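Local coordinates for protein 3',5'-cyclic-nucleotide phosphodiesterase 1 (Saccharomyces cerevisiae, PDB 4OJV) that belongs to the class-II cyclic-nucleotide phosphodiesterase family, in the metallo-hydrolase/oxidoreductase clan, and holds two zinc ions among histidine and aspartate side chains, at residues 6-11 with 359-364; 19-24 with 37-42; 150-155 with 183-188. All blocks are in the same frame, centred on the assembly; numbering follows the deposited sequence.

Interaction 1: residues 6-11 with 359-364; sequences ITILGA and SIALEG
Ile8 accepts a backbone hydrogen bond from Gly364, and Ala11 gives one to the side chain of Glu363. Gly364 N donates to Ile8 O at 2.9 Å, nearly in line with the carbonyl, and Glu363 CA leans its hydrogen on the same oxygen, with CA 3.3 Å from Ile8 O. Ala11 N donates to Glu363 OE2 at 2.8 Å, reaching the oxygen from above the carboxylate plane, 46° out of it. Chi1 (-65°) sets Glu363 CG beside its backbone N, packed on Gly10 CA at 3.6 Å, and the bend at chi2 (87°) turns the carboxylate so that OE2 meets Ala11 N. Gly10 and Leu9 both face Cys22 as a classic beta bulge, where the chain turns a corner at Leu9. Segment 359-364 runs from strand 357-360, at the border of the other main sheet, to strand 365-368 beside 4-8, so the contact lies between the two sheets of the alpha-beta-beta-alpha sandwich of the metallo-hydrolase/oxidoreductase clan. Apolar packing fills the rest: Ala11 CB meets Ala361 CB at 3.8 Å, small methyls suited to close backbones, and Ile8 CG2 lies 4.2 Å from Ala361 CB. The beta-branched Ile8 also sets its CB 3.4 Å from Leu362 O.

Interaction 2: residues 19-24 with 37-42; sequences GTQCFI and AVDGGA
Gln21 and Asp39 join their side chains where a beta hairpin, strands 22-27 and 35-38, opens into loops near the zinc site. Gln21 NE2 donates at 2.9 Å to Asp39 OD2, which accepts with the lone pair turned away from its other oxygen; the amide and carboxylate planes stand 31° apart. CG anti to the backbone N (chi1 -178°) and an extended chain beyond it carry NE2 to the carboxylate, and NE2 also reaches Cys242 O. Asp39 OD2 takes a second bond from ND1 of His133, a zinc ligand, so the aspartate is a second-shell residue that probably orients that imidazole, while Asp39 OD1 is held by Thr127 N.

Next to these side chains along the chain, the backbones pair. Phe23 and Val38 form an antiparallel hydrogen-bonded pair, with Val38 N to Phe23 O at 2.7 Å and Phe23 N to Val38 O at 3.0 Å. Their bulky apolar side chains share the face that packs on Val241, whereas Ile24 CD1 rests 3.8 Å from the small Ala37 CB on the other face. Past the strands, Gly41 N donates to Gln21 O and Ala42 N to Thr20 O, both at 2.8 Å and from above the carbonyl plane; lacking a side chain, Gly41 lets the two chains come close here. Thr20 OG1 lies 3.6 Å from Gly41 CA and is hydrogen-bonded to Asp132 O.

Interaction 3: residues 150-155 with 183-188; sequences SKKKTI and SRKLKL
Lys187 N reaches Lys153 O at 3.0 Å in the plane of that carbonyl, Ile155 N comes nearly in line with the next carbonyl, 2.8 Å from Lys187 O, and Lys153 N meets Lys185 O tilted 25° from its plane. One face of the paired strands carries Lys153, Ile155, Leu186 and Leu188. The end of Lys153 leads away from segment 183-188 to a cation-pi contact with the Phe118 ring. Ile155 CB lies 3.7 Å from Leu188 CD2, the two side chains alongside each other, and Ile155 CD1 meets Leu186 CD1 at 3.8 Å. Helix 159-169 packs on Ile155 and Leu188, completing a beta-alpha-beta crossover between parallel strands 153-157 and 186-190. Thr154 and Lys187 suit the other, less buried face. Ser150 OG lies 3.3 Å from Lys185 CE, along the extended lysine, whose NZ bonds weakly to Gln147 O. Lys152, also extended, gives its NZ to Ser183 O at 2.8 Å, while a bend at chi4 (74°) brings Lys187 NZ to Arg184 O. A water accepts from Lys187 NZ and donates to Lys153 O. Lys152 NZ and Lys187 NZ stand 4.2 Å apart; their repulsion is probably eased by the successive carbonyls that receive them and by the water.

How the interactions relate
Interactions 1 and 2 are buried and touch each other: strands 4-8 and 22-27 are neighbours in one sheet, probably bonded from Thr7 N to Ile24 O and from Leu9 N to Cys22 O. Interaction 3 lies at the far edge of that sheet, where strand 186-190 is outermost within the chain, its centre about 26 Å from that of interaction 1 and 18 Å from that of interaction 2. The chemistry follows the place. Between the sheets, interaction 1 combines alanine and isoleucine packing with one backbone bond and one carboxylate bond; near the metals, interaction 2 has an amide-carboxylate pair tied to a zinc ligand; partly buried interaction 3 pairs a leucine-isoleucine face with lysines that end on carbonyls and water.

Interaction 1: residues 6-11 with 359-364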
loop_
_atom_site.group_PDB
_atom_site.type_symbol
_atom_site.label_atom_id
_atom_site.label_comp_id
_atom_site.label_asym_id
_atom_site.label_seq_id
_atom_site.Cartn_x
_atom_site.Cartn_y
_atom_site.Cartn_z
ATOM N N ILE A 6 5.609 -12.183 -17.798
ATOM C CA ILE A 6 5.367 -11.932 -16.378
ATOM C C ILE A 6 5.742 -10.490 -16.074
ATOM O O ILE A 6 6.914 -10.123 -16.176
ATOM C CB ILE A 6 6.186 -12.869 -15.467
ATOM C CG1 ILE A 6 5.939 -14.352 -15.805
ATOM C CG2 ILE A 6 5.868 -12.571 -14.004
ATOM C CD1 ILE A 6 6.725 -15.303 -14.924
ATOM N N THR A 7 4.754 -9.674 -15.715
ATOM C CA THR A 7 5.014 -8.295 -15.324
ATOM C C THR A 7 5.183 -8.260 -13.807
ATOM O O THR A 7 4.274 -8.636 -13.071
ATOM C CB THR A 7 3.866 -7.351 -15.723
ATOM O OG1 THR A 7 3.478 -7.580 -17.084
ATOM C CG2 THR A 7 4.304 -5.904 -15.564
ATOM N N ILE A 8 6.340 -7.805 -13.350
ATOM C CA ILE A 8 6.605 -7.692 -11.920
ATOM C C ILE A 8 6.073 -6.351 -11.429
ATOM O O ILE A 8 6.700 -5.318 -11.648
ATOM C CB ILE A 8 8.108 -7.816 -11.602
ATOM C CG1 ILE A 8 8.714 -9.044 -12.293
ATOM C CG2 ILE A 8 8.320 -7.840 -10.090
ATOM C CD1 ILE A 8 8.223 -10.376 -11.793
ATOM N N LEU A 9 4.892 -6.353 -10.815
ATOM C CA LEU A 9 4.362 -5.117 -10.242
ATOM C C LEU A 9 4.967 -4.833 -8.885
ATOM O O LEU A 9 5.234 -3.677 -8.547
ATOM C CB LEU A 9 2.835 -5.126 -10.154
ATOM C CG LEU A 9 2.089 -5.174 -11.481
ATOM C CD1 LEU A 9 0.602 -4.988 -11.253
ATOM C CD2 LEU A 9 2.596 -4.139 -12.481
ATOM N N GLY A 10 5.178 -5.884 -8.101
ATOM C CA GLY A 10 5.748 -5.720 -6.776
ATOM C C GLY A 10 6.492 -6.962 -6.357
ATOM O O GLY A 10 6.006 -8.089 -6.535
ATOM N N ALA A 11 7.693 -6.761 -5.823
ATOM C CA ALA A 11 8.518 -7.861 -5.340
ATOM C C ALA A 11 9.142 -7.537 -3.982
ATOM O O ALA A 11 10.078 -8.194 -3.559
ATOM C CB ALA A 11 9.596 -8.212 -6.360
ATOM N N SER A 359 18.091 -14.831 -10.690
ATOM C CA SER A 359 17.879 -13.400 -10.855
ATOM C C SER A 359 16.982 -12.916 -9.731
ATOM O O SER A 359 16.169 -13.677 -9.207
ATOM C CB SER A 359 17.181 -13.100 -12.189
ATOM O OG SER A 359 17.941 -13.549 -13.293
ATOM N N ILE A 360 17.105 -11.644 -9.375
ATOM C CA ILE A 360 16.160 -11.016 -8.451
ATOM C C ILE A 360 15.035 -10.407 -9.278
ATOM O O ILE A 360 15.295 -9.760 -10.292
ATOM C CB ILE A 360 16.840 -9.904 -7.606
ATOM C CG1 ILE A 360 18.101 -10.421 -6.885
ATOM C CG2 ILE A 360 15.849 -9.273 -6.633
ATOM C CD1 ILE A 360 17.879 -11.514 -5.862
ATOM N N ALA A 361 13.789 -10.603 -8.836
ATOM C CA ALA A 361 12.624 -9.953 -9.445
ATOM C C ALA A 361 12.686 -8.448 -9.248
ATOM O O ALA A 361 12.865 -7.979 -8.126
ATOM C CB ALA A 361 11.332 -10.483 -8.841
ATOM N N LEU A 362 12.536 -7.701 -10.341
ATOM C CA LEU A 362 12.599 -6.242 -10.311
ATOM C C LEU A 362 11.296 -5.625 -10.765
ATOM O O LEU A 362 10.852 -5.841 -11.899
ATOM C CB LEU A 362 13.734 -5.725 -11.195
ATOM C CG LEU A 362 15.168 -6.109 -10.818
ATOM C CD1 LEU A 362 16.146 -5.662 -11.897
ATOM C CD2 LEU A 362 15.543 -5.531 -9.462
ATOM N N GLU A 363 10.695 -4.841 -9.878
ATOM C CA GLU A 363 9.463 -4.140 -10.181
ATOM C C GLU A 363 9.614 -3.293 -11.430
ATOM O O GLU A 363 10.704 -2.777 -11.718
ATOM C CB GLU A 363 9.096 -3.221 -9.023
ATOM C CG GLU A 363 8.770 -3.946 -7.744
ATOM C CD GLU A 363 9.951 -4.261 -6.843
ATOM O OE1 GLU A 363 11.178 -4.140 -7.218
ATOM O OE2 GLU A 363 9.587 -4.650 -5.711
ATOM N N GLY A 364 8.524 -3.157 -12.174
ATOM C CA GLY A 364 8.526 -2.288 -13.344
ATOM C C GLY A 364 9.161 -2.933 -14.560
ATOM O O GLY A 364 9.503 -2.237 -15.515
#

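Interaction 2: residues 19-24 with 37-42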
loop_
_atom_site.group_PDB
_atom_site.type_symbol
_atom_site.label_atom_id
_atom_site.label_comp_id
_atom_site.label_asym_id
_atom_site.label_seq_id
_atom_site.Cartn_x
_atom_site.Cartn_y
_atom_site.Cartn_z
ATOM N N GLY A 19 4.848 -1.477 -3.443
ATOM C CA GLY A 19 5.484 -2.443 -4.309
ATOM C C GLY A 19 5.547 -3.831 -3.720
ATOM O O GLY A 19 6.441 -4.584 -4.054
ATOM N N THR A 20 4.597 -4.176 -2.850
ATOM C CA THR A 20 4.555 -5.524 -2.278
ATOM C C THR A 20 3.974 -6.519 -3.301
ATOM O O THR A 20 3.570 -6.134 -4.398
ATOM C CB THR A 20 3.857 -5.557 -0.904
ATOM O OG1 THR A 20 2.545 -5.037 -1.034
ATOM C CG2 THR A 20 4.619 -4.725 0.122
ATOM N N GLN A 21 3.993 -7.796 -2.950
ATOM C CA GLN A 21 3.960 -8.857 -3.946
ATOM C C GLN A 21 2.762 -8.850 -4.886
ATOM O O GLN A 21 1.609 -8.960 -4.460
ATOM C CB GLN A 21 4.045 -10.213 -3.258
ATOM C CG GLN A 21 4.070 -11.367 -4.246
ATOM C CD GLN A 21 4.797 -12.581 -3.721
ATOM O OE1 GLN A 21 5.975 -12.505 -3.374
ATOM N NE2 GLN A 21 4.113 -13.717 -3.696
ATOM N N CYS A 22 3.043 -8.762 -6.190
ATOM C CA CYS A 22 2.026 -8.945 -7.227
ATOM C C CYS A 22 2.708 -9.154 -8.573
ATOM O O CYS A 22 3.578 -8.353 -8.963
ATOM C CB CYS A 22 1.103 -7.730 -7.323
ATOM S SG CYS A 22 -0.162 -7.906 -8.615
ATOM N N PHE A 23 2.309 -10.211 -9.282
ATOM C CA PHE A 23 2.847 -10.514 -10.611
ATOM C C PHE A 23 1.690 -10.636 -11.583
ATOM O O PHE A 23 0.691 -11.283 -11.274
ATOM C CB PHE A 23 3.645 -11.826 -10.566
ATOM C CG PHE A 23 4.581 -11.916 -9.394
ATOM C CD1 PHE A 23 5.658 -11.043 -9.259
ATOM C CD2 PHE A 23 4.370 -12.861 -8.403
ATOM C CE1 PHE A 23 6.501 -11.125 -8.158
ATOM C CE2 PHE A 23 5.210 -12.947 -7.306
ATOM C CZ PHE A 23 6.280 -12.081 -7.183
ATOM N N ILE A 24 1.789 -9.999 -12.745
ATOM C CA ILE A 24 0.787 -10.132 -13.799
ATOM C C ILE A 24 1.275 -11.160 -14.817
ATOM O O ILE A 24 2.447 -11.148 -15.201
ATOM C CB ILE A 24 0.534 -8.773 -14.492
ATOM C CG1 ILE A 24 0.049 -7.717 -13.495
ATOM C CG2 ILE A 24 -0.409 -8.921 -15.684
ATOM C CD1 ILE A 24 -1.228 -8.071 -12.780
ATOM N N ALA A 37 -3.570 -11.903 -12.295
ATOM C CA ALA A 37 -2.656 -11.471 -11.239
ATOM C C ALA A 37 -2.388 -12.629 -10.282
ATOM O O ALA A 37 -3.315 -13.347 -9.888
ATOM C CB ALA A 37 -3.240 -10.289 -10.479
ATOM N N VAL A 38 -1.124 -12.815 -9.905
ATOM C CA VAL A 38 -0.784 -13.657 -8.770
ATOM C C VAL A 38 -0.444 -12.735 -7.626
ATOM O O VAL A 38 0.473 -11.911 -7.717
ATOM C CB VAL A 38 0.364 -14.644 -9.051
ATOM C CG1 VAL A 38 0.552 -15.559 -7.846
ATOM C CG2 VAL A 38 0.081 -15.452 -10.311
ATOM N N ASP A 39 -1.203 -12.897 -6.545
ATOM C CA ASP A 39 -1.192 -11.973 -5.424
ATOM C C ASP A 39 -1.676 -10.575 -5.797
ATOM O O ASP A 39 -2.031 -10.300 -6.955
ATOM C CB ASP A 39 0.117 -12.028 -4.633
ATOM C CG ASP A 39 0.135 -13.199 -3.664
ATOM O OD1 ASP A 39 -0.980 -13.668 -3.311
ATOM O OD2 ASP A 39 1.227 -13.630 -3.249
ATOM N N GLY A 40 -1.721 -9.704 -4.802
ATOM C CA GLY A 40 -2.491 -8.481 -4.905
ATOM C C GLY A 40 -1.922 -7.367 -4.068
ATOM O O GLY A 40 -2.669 -6.529 -3.557
ATOM N N GLY A 41 -0.597 -7.321 -3.956
ATOM C CA GLY A 41 0.089 -6.162 -3.373
ATOM C C GLY A 41 0.062 -5.017 -4.400
ATOM O O GLY A 41 -0.998 -4.424 -4.643
ATOM N N ALA A 42 1.200 -4.679 -5.003
ATOM C CA ALA A 42 1.247 -3.626 -6.034
ATOM C C ALA A 42 0.253 -3.853 -7.178
ATOM O O ALA A 42 0.203 -4.951 -7.716
ATOM C CB ALA A 42 2.656 -3.523 -6.577
#

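Interaction 3: residues 150-155 with 183-188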
loop_
_atom_site.group_PDB
_atom_site.type_symbol
_atom_site.label_atom_id
_atom_site.label_comp_id
_atom_site.label_asym_id
_atom_site.label_seq_id
_atom_site.Cartn_x
_atom_site.Cartn_y
_atom_site.Cartn_z
ATOM N N SER A 150 -19.773 -3.859 -17.367
ATOM C CA SER A 150 -18.611 -4.007 -16.502
ATOM C C SER A 150 -17.877 -5.338 -16.630
ATOM O O SER A 150 -18.490 -6.408 -16.613
ATOM C CB SER A 150 -19.033 -3.803 -15.044
ATOM O OG SER A 150 -19.993 -4.773 -14.660
ATOM N N LYS A 151 -16.556 -5.253 -16.749
ATOM C CA LYS A 151 -15.689 -6.415 -16.621
ATOM C C LYS A 151 -15.616 -6.799 -15.137
ATOM O O LYS A 151 -15.306 -5.962 -14.287
ATOM C CB LYS A 151 -14.290 -6.107 -17.161
ATOM C CG LYS A 151 -14.221 -5.857 -18.663
ATOM C CD LYS A 151 -12.772 -5.804 -19.117
ATOM C CE LYS A 151 -12.640 -5.493 -20.598
ATOM N NZ LYS A 151 -11.219 -5.212 -20.953
ATOM N N LYS A 152 -15.915 -8.061 -14.840
ATOM C CA LYS A 152 -15.994 -8.549 -13.461
ATOM C C LYS A 152 -14.690 -9.210 -13.037
ATOM O O LYS A 152 -13.981 -9.780 -13.872
ATOM C CB LYS A 152 -17.143 -9.544 -13.309
ATOM C CG LYS A 152 -18.508 -8.982 -13.683
ATOM C CD LYS A 152 -19.628 -9.921 -13.270
ATOM C CE LYS A 152 -20.986 -9.305 -13.564
ATOM N NZ LYS A 152 -22.100 -10.120 -13.008
ATOM N N LYS A 153 -14.385 -9.132 -11.742
ATOM C CA LYS A 153 -13.168 -9.736 -11.191
ATOM C C LYS A 153 -13.459 -10.875 -10.220
ATOM O O LYS A 153 -14.411 -10.821 -9.436
ATOM C CB LYS A 153 -12.309 -8.692 -10.481
ATOM C CG LYS A 153 -11.810 -7.535 -11.343
ATOM C CD LYS A 153 -10.691 -6.802 -10.612
ATOM C CE LYS A 153 -10.536 -5.348 -11.023
ATOM N NZ LYS A 153 -9.819 -5.191 -12.309
ATOM N N THR A 154 -12.617 -11.895 -10.276
ATOM C CA THR A 154 -12.708 -13.047 -9.397
ATOM C C THR A 154 -11.400 -13.205 -8.635
ATOM O O THR A 154 -10.307 -13.116 -9.218
ATOM C CB THR A 154 -13.027 -14.339 -10.181
ATOM O OG1 THR A 154 -14.242 -14.158 -10.913
ATOM C CG2 THR A 154 -13.192 -15.521 -9.241
ATOM N N ILE A 155 -11.519 -13.427 -7.330
ATOM C CA ILE A 155 -10.387 -13.670 -6.443
ATOM C C ILE A 155 -10.428 -15.158 -6.099
ATOM O O ILE A 155 -11.416 -15.634 -5.514
ATOM C CB ILE A 155 -10.498 -12.845 -5.140
ATOM C CG1 ILE A 155 -10.575 -11.339 -5.425
ATOM C CG2 ILE A 155 -9.334 -13.167 -4.221
ATOM C CD1 ILE A 155 -11.115 -10.529 -4.260
ATOM N N SER A 183 -24.608 -7.068 -8.124
ATOM C CA SER A 183 -24.089 -7.244 -9.479
ATOM C C SER A 183 -22.971 -8.282 -9.552
ATOM O O SER A 183 -22.607 -8.719 -10.644
ATOM C CB SER A 183 -23.621 -5.912 -10.081
ATOM O OG SER A 183 -22.556 -5.345 -9.343
ATOM N N ARG A 184 -22.450 -8.681 -8.389
ATOM C CA ARG A 184 -21.413 -9.721 -8.291
ATOM C C ARG A 184 -20.202 -9.415 -9.174
ATOM O O ARG A 184 -19.619 -10.306 -9.794
ATOM C CB ARG A 184 -21.983 -11.128 -8.561
ATOM C CG ARG A 184 -23.178 -11.512 -7.689
ATOM C CD ARG A 184 -22.818 -11.578 -6.209
ATOM N NE ARG A 184 -23.989 -11.756 -5.344
ATOM C CZ ARG A 184 -24.387 -12.919 -4.832
ATOM N NH1 ARG A 184 -23.724 -14.039 -5.097
ATOM N NH2 ARG A 184 -25.461 -12.962 -4.052
ATOM N N LYS A 185 -19.840 -8.137 -9.220
ATOM C CA LYS A 185 -18.687 -7.680 -9.995
ATOM C C LYS A 185 -17.356 -8.059 -9.335
ATOM O O LYS A 185 -16.314 -8.040 -9.992
ATOM C CB LYS A 185 -18.760 -6.163 -10.222
ATOM C CG LYS A 185 -19.903 -5.684 -11.116
ATOM C CD LYS A 185 -19.783 -4.192 -11.414
ATOM C CE LYS A 185 -21.121 -3.578 -11.813
ATOM N NZ LYS A 185 -20.984 -2.158 -12.251
ATOM N N LEU A 186 -17.396 -8.379 -8.042
ATOM C CA LEU A 186 -16.257 -8.951 -7.331
ATOM C C LEU A 186 -16.707 -10.234 -6.665
ATOM O O LEU A 186 -17.661 -10.220 -5.888
ATOM C CB LEU A 186 -15.701 -7.986 -6.283
ATOM C CG LEU A 186 -14.371 -8.417 -5.644
ATOM C CD1 LEU A 186 -13.240 -8.496 -6.669
ATOM C CD2 LEU A 186 -13.990 -7.474 -4.517
ATOM N N LYS A 187 -16.038 -11.339 -6.982
ATOM C CA LYS A 187 -16.386 -12.652 -6.445
ATOM C C LYS A 187 -15.197 -13.308 -5.774
ATOM O O LYS A 187 -14.066 -13.129 -6.218
ATOM C CB LYS A 187 -16.863 -13.573 -7.569
ATOM C CG LYS A 187 -18.211 -13.204 -8.164
ATOM C CD LYS A 187 -18.626 -14.249 -9.189
ATOM C CE LYS A 187 -19.875 -13.836 -9.950
ATOM N NZ LYS A 187 -19.590 -12.760 -10.941
ATOM N N LEU A 188 -15.456 -14.066 -4.713
ATOM C CA LEU A 188 -14.460 -14.927 -4.065
ATOM C C LEU A 188 -14.757 -16.376 -4.411
ATOM O O LEU A 188 -15.897 -16.828 -4.231
ATOM C CB LEU A 188 -14.514 -14.767 -2.543
ATOM C CG LEU A 188 -14.047 -13.447 -1.929
ATOM C CD1 LEU A 188 -14.439 -13.352 -0.466
ATOM C CD2 LEU A 188 -12.539 -13.322 -2.046
HETATM O O HOH W 1 -17.087 -11.568 -10.655
#